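Local coordinates for amine oxidase domain-containing protein (Pyrococcus furiosus, PDB 3NRN) that is of uncertain function but binds adenosine monophosphate and probably acts as an oxidoreductase of the flavin-containing amine oxidase family, at residues A[33-38]-A[190-195]; A[11-16]-A[197-202]; A[64-69]-A[76-81]. One frame throughout, in Å; residues are numbered along the deposited sequence.

Overall arrangement
Helix 188-200 is the element shared by interactions 1 and 2. Ile192 packs on the loop 33-38, beside the bound AMP, and Ile199, two turns further on, packs on helix 10-21; the two contacts touch through Leu13, Ile192 and Leu195. Both are buried, and glycines allow a side chain to lie on backbone in each. Interaction 3 is only partly buried. It joins helix 64-72 to the edge strand 78-80 and meets the other two through Leu65, Leu69 and Val76. All three contacts are apolar across the segments, but interaction 1 alone adjoins the ligand, whose phosphate is bonded to the backbone N of Arg38.

Interaction 1: residues A[33-38]-A[190-195]; sequences AMIGGR and AVIDEL. With AMP (adenosine monophosphate), chain B.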
loop_
_atom_site.group_PDB
_atom_site.type_symbol
_atom_site.label_atom_id
_atom_site.label_comp_id
_atom_site.label_asym_id
_atom_site.label_seq_id
_atom_site.Cartn_x
_atom_site.Cartn_y
_atom_site.Cartn_z
ATOM N N ALA A 33 -16.009 -14.606 -0.816
ATOM C CA ALA A 33 -15.699 -16.025 -0.945
ATOM C C ALA A 33 -14.206 -16.275 -1.105
ATOM O O ALA A 33 -13.769 -17.424 -1.120
ATOM C CB ALA A 33 -16.456 -16.615 -2.129
HETATM N N MSE A 34 -13.432 -15.197 -1.221
HETATM C CA MSE A 34 -11.988 -15.306 -1.386
HETATM C C MSE A 34 -11.243 -14.336 -0.467
HETATM O O MSE A 34 -11.749 -13.270 -0.130
HETATM C CB MSE A 34 -11.594 -15.034 -2.845
HETATM C CG MSE A 34 -11.326 -13.562 -3.175
HETATM SE SE MSE A 34 -10.760 -13.292 -4.882
HETATM C CE MSE A 34 -9.101 -14.020 -4.830
ATOM N N ILE A 35 -10.035 -14.716 -0.068
ATOM C CA ILE A 35 -9.216 -13.890 0.811
ATOM C C ILE A 35 -8.228 -13.066 -0.007
ATOM O O ILE A 35 -8.053 -13.308 -1.198
ATOM C CB ILE A 35 -8.424 -14.767 1.812
ATOM C CG1 ILE A 35 -7.502 -15.728 1.054
ATOM C CG2 ILE A 35 -9.386 -15.555 2.684
ATOM C CD1 ILE A 35 -6.648 -16.611 1.957
ATOM N N GLY A 36 -7.597 -12.081 0.628
ATOM C CA GLY A 36 -6.616 -11.273 -0.078
ATOM C C GLY A 36 -6.978 -9.815 -0.272
ATOM O O GLY A 36 -6.097 -8.970 -0.452
ATOM N N GLY A 37 -8.275 -9.525 -0.250
ATOM C CA GLY A 37 -8.740 -8.162 -0.422
ATOM C C GLY A 37 -8.146 -7.459 -1.628
ATOM O O GLY A 37 -8.228 -7.946 -2.755
ATOM N N ARG A 38 -7.526 -6.310 -1.389
ATOM C CA ARG A 38 -6.931 -5.539 -2.465
ATOM C C ARG A 38 -5.452 -5.829 -2.682
ATOM O O ARG A 38 -4.727 -5.016 -3.257
ATOM C CB ARG A 38 -7.149 -4.044 -2.215
ATOM C CG ARG A 38 -8.628 -3.666 -2.105
ATOM C CD ARG A 38 -8.844 -2.190 -2.376
ATOM N NE ARG A 38 -7.992 -1.354 -1.539
ATOM C CZ ARG A 38 -8.140 -1.213 -0.229
ATOM N NH1 ARG A 38 -9.114 -1.847 0.394
ATOM N NH2 ARG A 38 -7.305 -0.448 0.460
ATOM N N ALA A 190 1.053 -14.345 -4.178
ATOM C CA ALA A 190 2.116 -15.165 -3.600
ATOM C C ALA A 190 2.192 -14.909 -2.099
ATOM O O ALA A 190 2.362 -15.827 -1.303
ATOM C CB ALA A 190 3.453 -14.841 -4.254
ATOM N N VAL A 191 2.047 -13.650 -1.717
ATOM C CA VAL A 191 2.096 -13.289 -0.312
ATOM C C VAL A 191 0.878 -13.833 0.432
ATOM O O VAL A 191 0.988 -14.380 1.533
ATOM C CB VAL A 191 2.146 -11.763 -0.169
ATOM C CG1 VAL A 191 1.953 -11.360 1.283
ATOM C CG2 VAL A 191 3.479 -11.261 -0.694
ATOM N N ILE A 192 -0.284 -13.678 -0.183
ATOM C CA ILE A 192 -1.525 -14.133 0.407
ATOM C C ILE A 192 -1.508 -15.638 0.649
ATOM O O ILE A 192 -1.922 -16.101 1.712
ATOM C CB ILE A 192 -2.718 -13.788 -0.503
ATOM C CG1 ILE A 192 -2.753 -12.276 -0.767
ATOM C CG2 ILE A 192 -4.007 -14.286 0.129
ATOM C CD1 ILE A 192 -2.866 -11.407 0.481
ATOM N N ASP A 193 -1.028 -16.398 -0.333
ATOM C CA ASP A 193 -0.974 -17.856 -0.203
ATOM C C ASP A 193 -0.093 -18.280 0.970
ATOM O O ASP A 193 -0.419 -19.215 1.701
ATOM C CB ASP A 193 -0.464 -18.499 -1.501
ATOM C CG ASP A 193 -1.448 -18.346 -2.657
ATOM O OD1 ASP A 193 -2.673 -18.293 -2.409
ATOM O OD2 ASP A 193 -0.996 -18.297 -3.821
ATOM N N GLU A 194 1.020 -17.583 1.159
ATOM C CA GLU A 194 1.918 -17.905 2.261
ATOM C C GLU A 194 1.320 -17.567 3.627
ATOM O O GLU A 194 1.469 -18.336 4.576
ATOM C CB GLU A 194 3.261 -17.193 2.071
ATOM C CG GLU A 194 4.213 -17.948 1.155
ATOM C CD GLU A 194 4.640 -19.290 1.752
ATOM O OE1 GLU A 194 5.565 -19.307 2.593
ATOM O OE2 GLU A 194 4.038 -20.321 1.393
ATOM N N LEU A 195 0.637 -16.429 3.734
ATOM C CA LEU A 195 0.033 -16.055 5.011
ATOM C C LEU A 195 -1.085 -17.032 5.372
ATOM O O LEU A 195 -1.261 -17.375 6.542
ATOM C CB LEU A 195 -0.508 -14.615 4.958
ATOM C CG LEU A 195 0.551 -13.516 4.759
ATOM C CD1 LEU A 195 -0.116 -12.154 4.680
ATOM C CD2 LEU A 195 1.571 -13.547 5.912
HETATM P P AMP B . -8.558 -4.821 2.247
HETATM O O1P AMP B . -7.950 -4.598 3.617
HETATM O O2P AMP B . -9.486 -3.656 1.912
HETATM O O3P AMP B . -7.596 -5.241 1.208
HETATM O "O5'" AMP B . -9.540 -6.030 2.611
HETATM C "C5'" AMP B . -10.363 -5.941 3.779
HETATM C "C4'" AMP B . -11.162 -7.236 3.727
HETATM O "O4'" AMP B . -12.314 -7.180 4.574
HETATM C "C3'" AMP B . -11.665 -7.610 2.342
HETATM O "O3'" AMP B . -11.159 -8.944 2.132
HETATM C "C2'" AMP B . -13.199 -7.563 2.506
HETATM O "O2'" AMP B . -13.954 -8.494 1.706
HETATM C "C1'" AMP B . -13.331 -7.916 3.977
HETATM N N9 AMP B . -14.518 -7.359 4.655
HETATM C C8 AMP B . -15.062 -6.123 4.500
HETATM N N7 AMP B . -16.095 -5.966 5.369
HETATM C C5 AMP B . -16.157 -7.071 6.126
HETATM C C6 AMP B . -17.033 -7.523 7.214
HETATM N N6 AMP B . -18.030 -6.697 7.635
HETATM N N1 AMP B . -16.776 -8.748 7.734
HETATM C C2 AMP B . -15.725 -9.523 7.294
HETATM N N3 AMP B . -14.911 -9.198 6.256
HETATM C C4 AMP B . -15.109 -7.996 5.662
#
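Ile192 makes this contact almost by itself, reaching from helix 188-200 to Ile35 and Gly36 in the loop that follows strand 25-29. Just before it, Val191 turns to other neighbours, touching Phe39 and Leu10. Ile192 comes next and meets the loop with both branches. Its CG2 lies against the side chain of Ile35, 3.9 Å from Ile35 CG1 and 4.0 Å from Ile35 CD1, and the two isoleucines slide past one another in opposite directions. Ile35 CG1 is wedged between its own backbone N and carbonyl carbon (chi1 60°), which lays that branch alongside the helix. The other arm of Ile192 ends on bare backbone: Ile192 CD1 is 3.8 Å from Gly36 CA. With phi at 114°, Gly36 has a conformation in which a beta carbon would run into the carbonyl O of Ile35, and the absence of a side chain lets Ile192 CD1 lie directly on the alpha carbon. Further on, Asp193 and Glu194 carry their carboxylates to salt bridges with Lys189 and Arg197, while Leu195 packs against helix 10-21.

Beyond the isoleucine pair, the same loop turns to the nucleotide. Arg38 N donates to AMP O3P over 2.8 Å in a nearly straight bond (172°), and O3P also stands over one face of the Arg38 guanidinium, which has a salt bridge to Asp379. Gly37 CA comes within 3.5 Å of AMP O3P, where a beta carbon would clash with that oxygen. The chemistry thus divides along the loop: the helix lays hydrocarbon against Ile35 and Gly36, while the backbone N-H of Arg38 binds the phosphate, whose charge the nearby guanidinium probably helps offset.

Interaction 2: residues A[11-16]-A[197-202]; sequences GGLLAG and RIIMEN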
loop_
_atom_site.group_PDB
_atom_site.type_symbol
_atom_site.label_atom_id
_atom_site.label_comp_id
_atom_site.label_asym_id
_atom_site.label_seq_id
_atom_site.Cartn_x
_atom_site.Cartn_y
_atom_site.Cartn_z
ATOM N N GLY A 11 -3.373 -6.607 5.830
ATOM C CA GLY A 11 -3.195 -6.307 7.237
ATOM C C GLY A 11 -3.761 -7.396 8.151
ATOM O O GLY A 11 -3.097 -7.837 9.089
ATOM N N GLY A 12 -4.991 -7.826 7.882
ATOM C CA GLY A 12 -5.610 -8.856 8.706
ATOM C C GLY A 12 -4.839 -10.171 8.685
ATOM O O GLY A 12 -4.617 -10.783 9.729
ATOM N N LEU A 13 -4.440 -10.610 7.492
ATOM C CA LEU A 13 -3.695 -11.861 7.337
ATOM C C LEU A 13 -2.294 -11.787 7.961
ATOM O O LEU A 13 -1.798 -12.780 8.489
ATOM C CB LEU A 13 -3.609 -12.237 5.853
ATOM C CG LEU A 13 -4.981 -12.544 5.229
ATOM C CD1 LEU A 13 -4.854 -12.703 3.716
ATOM C CD2 LEU A 13 -5.556 -13.807 5.872
ATOM N N LEU A 14 -1.664 -10.614 7.910
ATOM C CA LEU A 14 -0.337 -10.449 8.514
ATOM C C LEU A 14 -0.472 -10.602 10.031
ATOM O O LEU A 14 0.291 -11.329 10.663
ATOM C CB LEU A 14 0.255 -9.059 8.181
ATOM C CG LEU A 14 0.786 -8.842 6.753
ATOM C CD1 LEU A 14 1.058 -7.368 6.485
ATOM C CD2 LEU A 14 2.070 -9.659 6.564
ATOM N N ALA A 15 -1.453 -9.914 10.611
ATOM C CA ALA A 15 -1.677 -9.983 12.049
ATOM C C ALA A 15 -2.056 -11.398 12.481
ATOM O O ALA A 15 -1.543 -11.908 13.480
ATOM C CB ALA A 15 -2.765 -9.008 12.447
ATOM N N GLY A 16 -2.955 -12.025 11.725
ATOM C CA GLY A 16 -3.387 -13.374 12.047
ATOM C C GLY A 16 -2.235 -14.362 11.999
ATOM O O GLY A 16 -2.116 -15.253 12.843
ATOM N N ARG A 197 -1.253 -20.186 4.470
ATOM C CA ARG A 197 -0.619 -21.440 4.870
ATOM C C ARG A 197 -0.116 -21.359 6.307
ATOM O O ARG A 197 -0.275 -22.299 7.082
ATOM C CB ARG A 197 0.562 -21.764 3.947
ATOM C CG ARG A 197 1.472 -22.882 4.467
ATOM C CD ARG A 197 2.720 -23.046 3.605
ATOM N NE ARG A 197 3.685 -21.963 3.800
ATOM C CZ ARG A 197 4.379 -21.767 4.918
ATOM N NH1 ARG A 197 4.220 -22.580 5.953
ATOM N NH2 ARG A 197 5.246 -20.766 5.003
ATOM N N ILE A 198 0.493 -20.231 6.657
ATOM C CA ILE A 198 1.042 -20.051 7.993
ATOM C C ILE A 198 -0.035 -20.067 9.067
ATOM O O ILE A 198 0.171 -20.604 10.160
ATOM C CB ILE A 198 1.844 -18.740 8.083
ATOM C CG1 ILE A 198 3.080 -18.836 7.186
ATOM C CG2 ILE A 198 2.236 -18.461 9.525
ATOM C CD1 ILE A 198 3.776 -17.514 6.957
ATOM N N ILE A 199 -1.178 -19.471 8.760
ATOM C CA ILE A 199 -2.288 -19.435 9.705
ATOM C C ILE A 199 -2.892 -20.831 9.891
ATOM O O ILE A 199 -3.182 -21.256 11.013
ATOM C CB ILE A 199 -3.410 -18.487 9.210
ATOM C CG1 ILE A 199 -2.892 -17.051 9.152
ATOM C CG2 ILE A 199 -4.619 -18.557 10.146
ATOM C CD1 ILE A 199 -3.897 -16.064 8.578
HETATM N N MSE A 200 -3.076 -21.543 8.786
HETATM C CA MSE A 200 -3.670 -22.872 8.852
HETATM C C MSE A 200 -2.744 -23.902 9.492
HETATM O O MSE A 200 -3.208 -24.830 10.148
HETATM C CB MSE A 200 -4.098 -23.321 7.453
HETATM C CG MSE A 200 -5.127 -22.388 6.810
HETATM SE SE MSE A 200 -6.666 -22.232 7.773
HETATM C CE MSE A 200 -6.269 -20.986 8.941
ATOM N N GLU A 201 -1.437 -23.734 9.322
ATOM C CA GLU A 201 -0.494 -24.676 9.912
ATOM C C GLU A 201 -0.207 -24.332 11.370
ATOM O O GLU A 201 0.528 -25.039 12.052
ATOM C CB GLU A 201 0.804 -24.709 9.101
ATOM C CG GLU A 201 0.563 -24.980 7.623
ATOM C CD GLU A 201 1.819 -25.350 6.858
ATOM O OE1 GLU A 201 2.905 -24.827 7.186
ATOM O OE2 GLU A 201 1.708 -26.156 5.909
ATOM N N ASN A 202 -0.797 -23.247 11.856
ATOM C CA ASN A 202 -0.589 -22.851 13.240
ATOM C C ASN A 202 -1.890 -22.818 14.026
ATOM O O ASN A 202 -2.123 -21.913 14.833
ATOM C CB ASN A 202 0.103 -21.491 13.307
ATOM C CG ASN A 202 1.599 -21.592 13.067
ATOM O OD1 ASN A 202 2.352 -21.989 13.951
ATOM N ND2 ASN A 202 2.034 -21.243 11.861
#
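The helix after the glycine-rich turn, helix 10-21, packs here on the last turns of helix 188-200, with Ile199 set against Leu13 and Gly16. Ile199 CD1 meets Leu13 CD2 at 3.9 Å, and the two side chains cross at about a right angle, methyl to methyl. The same CD1 lies 3.9 Å from Leu13 O, and Ile199 CG1 is 4.0 Å from Gly16 C, so the isoleucine rests on helix backbone as much as on a side chain. Its long branch is stretched out (chi2 176°), carrying CD1 away from its own helix and onto the other.

Helix 10-21 follows strand 2-6 in what is consistent with a Rossmann-type nucleotide-binding fold, Gly12 being the last glycine of a GxGxxG-like sequence. Gly16, one turn further along, lets the helices approach: its CA is 6.6 Å from that of Ile199, and a beta carbon there would crowd Ile199 CD1. With an alanine in place of Ile199 the long branch is gone, which is likely to open a gap over Gly16 and cost Leu13 CD2 its contact with that methyl. Ile199 also touches Ile206 of strand 205-207, at the edge of the parallel sheet. Where helix 188-200 runs out, Asn202 ND2 turns back to Ile198 O, 2.6 Å away with an N-H...O angle of 170°.

Interaction 3: residues A[64-69]-A[76-81]; sequences PLAHLL and VEIVNS
Ile78, on the edge strand 78-80 of a three-stranded antiparallel sheet, packs against Ala66 and Leu69 of helix 64-72, and the chain makes this helix-to-strand connection through a five-residue loop. The close part of the contact is a cluster of three methyls. Ile78 CD1 lies 4.2 Å from Ala66 CB and 4.3 Å from Leu69 CD1, which are one helical turn apart and present their methyls on the same flank. Ile78 reaches them because its CG1 branch is extended, with CD1 anti to CA (chi2 168°), pushing the terminal methyl out from the strand. Even here the fit is moderate: the backbones stay well apart, with Ala66 CA 8.0 Å from Ile78 CA.

At Val76 the backbones are no farther apart, Leu69 CA lying 7.7 Å from Val76 CA, but the side chains do not meet. Val76 faces the helix, yet its CB is still 4.9 Å from Leu69 CD1; it packs instead on helix 188-200, touching Val191 and Glu194, and Leu69 packs on that helix too. Just before the strand, Glu77 is exposed and sends its carboxylate to Arg185 in a salt bridge, while Val79, also turned from the helix, touches Leu303. The strand owes its place to the sheet as well, since the backbones of Glu77 and Val79 hydrogen-bond to those of Arg185 and Leu183, just after and in strand 182-184. This is plain structural packing, away from the nucleotide, that joins the helix to the sheet edge. The difference between the two branches of Ile78 sums up how narrow it is: CD1 touches Ala66 CB, whereas Ile78 CG2 stays 5.7 Å from Ala66 CB.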
loop_
_atom_site.group_PDB
_atom_site.type_symbol
_atom_site.label_atom_id
_atom_site.label_comp_id
_atom_site.label_asym_id
_atom_site.label_seq_id
_atom_site.Cartn_x
_atom_site.Cartn_y
_atom_site.Cartn_z
ATOM N N PRO A 64 9.452 -2.779 6.022
ATOM C CA PRO A 64 8.669 -3.437 7.072
ATOM C C PRO A 64 7.930 -4.689 6.579
ATOM O O PRO A 64 7.895 -5.708 7.275
ATOM C CB PRO A 64 7.698 -2.338 7.527
ATOM C CG PRO A 64 8.418 -1.066 7.190
ATOM C CD PRO A 64 9.029 -1.376 5.850
ATOM N N LEU A 65 7.339 -4.616 5.388
ATOM C CA LEU A 65 6.592 -5.757 4.862
ATOM C C LEU A 65 7.488 -6.966 4.624
ATOM O O LEU A 65 7.157 -8.075 5.047
ATOM C CB LEU A 65 5.849 -5.394 3.566
ATOM C CG LEU A 65 5.023 -6.531 2.939
ATOM C CD1 LEU A 65 4.050 -7.118 3.974
ATOM C CD2 LEU A 65 4.252 -6.000 1.733
ATOM N N ALA A 66 8.617 -6.762 3.952
ATOM C CA ALA A 66 9.537 -7.875 3.704
ATOM C C ALA A 66 10.019 -8.443 5.033
ATOM O O ALA A 66 10.071 -9.658 5.208
ATOM C CB ALA A 66 10.725 -7.422 2.884
ATOM N N HIS A 67 10.356 -7.562 5.974
ATOM C CA HIS A 67 10.832 -8.022 7.275
ATOM C C HIS A 67 9.797 -8.900 7.966
ATOM O O HIS A 67 10.131 -9.952 8.499
ATOM C CB HIS A 67 11.173 -6.850 8.196
ATOM C CG HIS A 67 11.684 -7.281 9.537
ATOM N ND1 HIS A 67 12.825 -8.042 9.684
ATOM C CD2 HIS A 67 11.185 -7.109 10.784
ATOM C CE1 HIS A 67 13.004 -8.322 10.963
ATOM N NE2 HIS A 67 12.022 -7.769 11.652
ATOM N N LEU A 68 8.545 -8.455 7.953
ATOM C CA LEU A 68 7.470 -9.201 8.581
ATOM C C LEU A 68 7.296 -10.557 7.924
ATOM O O LEU A 68 7.099 -11.560 8.604
ATOM C CB LEU A 68 6.146 -8.442 8.493
ATOM C CG LEU A 68 5.702 -7.584 9.671
ATOM C CD1 LEU A 68 4.245 -7.153 9.431
ATOM C CD2 LEU A 68 5.823 -8.373 10.976
ATOM N N LEU A 69 7.353 -10.582 6.597
ATOM C CA LEU A 69 7.205 -11.839 5.881
ATOM C C LEU A 69 8.353 -12.783 6.243
ATOM O O LEU A 69 8.140 -13.982 6.431
ATOM C CB LEU A 69 7.173 -11.586 4.373
ATOM C CG LEU A 69 5.980 -10.728 3.938
ATOM C CD1 LEU A 69 6.133 -10.323 2.484
ATOM C CD2 LEU A 69 4.682 -11.509 4.160
ATOM N N VAL A 76 8.635 -15.945 0.089
ATOM C CA VAL A 76 8.203 -15.096 -1.009
ATOM C C VAL A 76 9.396 -14.457 -1.684
ATOM O O VAL A 76 10.258 -13.883 -1.017
ATOM C CB VAL A 76 7.265 -13.985 -0.509
ATOM C CG1 VAL A 76 6.882 -13.068 -1.662
ATOM C CG2 VAL A 76 6.027 -14.603 0.110
ATOM N N GLU A 77 9.446 -14.554 -3.008
ATOM C CA GLU A 77 10.561 -13.973 -3.743
ATOM C C GLU A 77 10.292 -12.546 -4.157
ATOM O O GLU A 77 9.453 -12.281 -5.023
ATOM C CB GLU A 77 10.899 -14.797 -4.985
ATOM C CG GLU A 77 11.947 -14.124 -5.862
ATOM C CD GLU A 77 12.599 -15.075 -6.840
ATOM O OE1 GLU A 77 11.864 -15.767 -7.575
ATOM O OE2 GLU A 77 13.847 -15.125 -6.874
ATOM N N ILE A 78 11.029 -11.636 -3.527
ATOM C CA ILE A 78 10.923 -10.208 -3.780
ATOM C C ILE A 78 12.270 -9.731 -4.308
ATOM O O ILE A 78 13.289 -9.917 -3.648
ATOM C CB ILE A 78 10.636 -9.446 -2.478
ATOM C CG1 ILE A 78 9.346 -9.964 -1.845
ATOM C CG2 ILE A 78 10.547 -7.947 -2.759
ATOM C CD1 ILE A 78 9.134 -9.470 -0.424
ATOM N N VAL A 79 12.281 -9.102 -5.478
ATOM C CA VAL A 79 13.535 -8.616 -6.046
ATOM C C VAL A 79 13.518 -7.104 -6.256
ATOM O O VAL A 79 12.687 -6.586 -7.006
ATOM C CB VAL A 79 13.837 -9.296 -7.406
ATOM C CG1 VAL A 79 15.137 -8.744 -7.988
ATOM C CG2 VAL A 79 13.918 -10.811 -7.228
ATOM N N ASN A 80 14.438 -6.402 -5.595
ATOM C CA ASN A 80 14.527 -4.954 -5.729
ATOM C C ASN A 80 14.729 -4.528 -7.176
ATOM O O ASN A 80 15.413 -5.204 -7.942
ATOM C CB ASN A 80 15.681 -4.393 -4.891
ATOM C CG ASN A 80 15.377 -4.382 -3.407
ATOM O OD1 ASN A 80 14.211 -4.373 -2.997
ATOM N ND2 ASN A 80 16.428 -4.359 -2.588
ATOM N N SER A 81 14.130 -3.395 -7.531
ATOM C CA SER A 81 14.226 -2.829 -8.874
ATOM C C SER A 81 15.674 -2.461 -9.214
ATOM O O SER A 81 16.332 -1.801 -8.409
ATOM C CB SER A 81 13.363 -1.568 -8.959
ATOM O OG SER A 81 12.003 -1.851 -8.694
#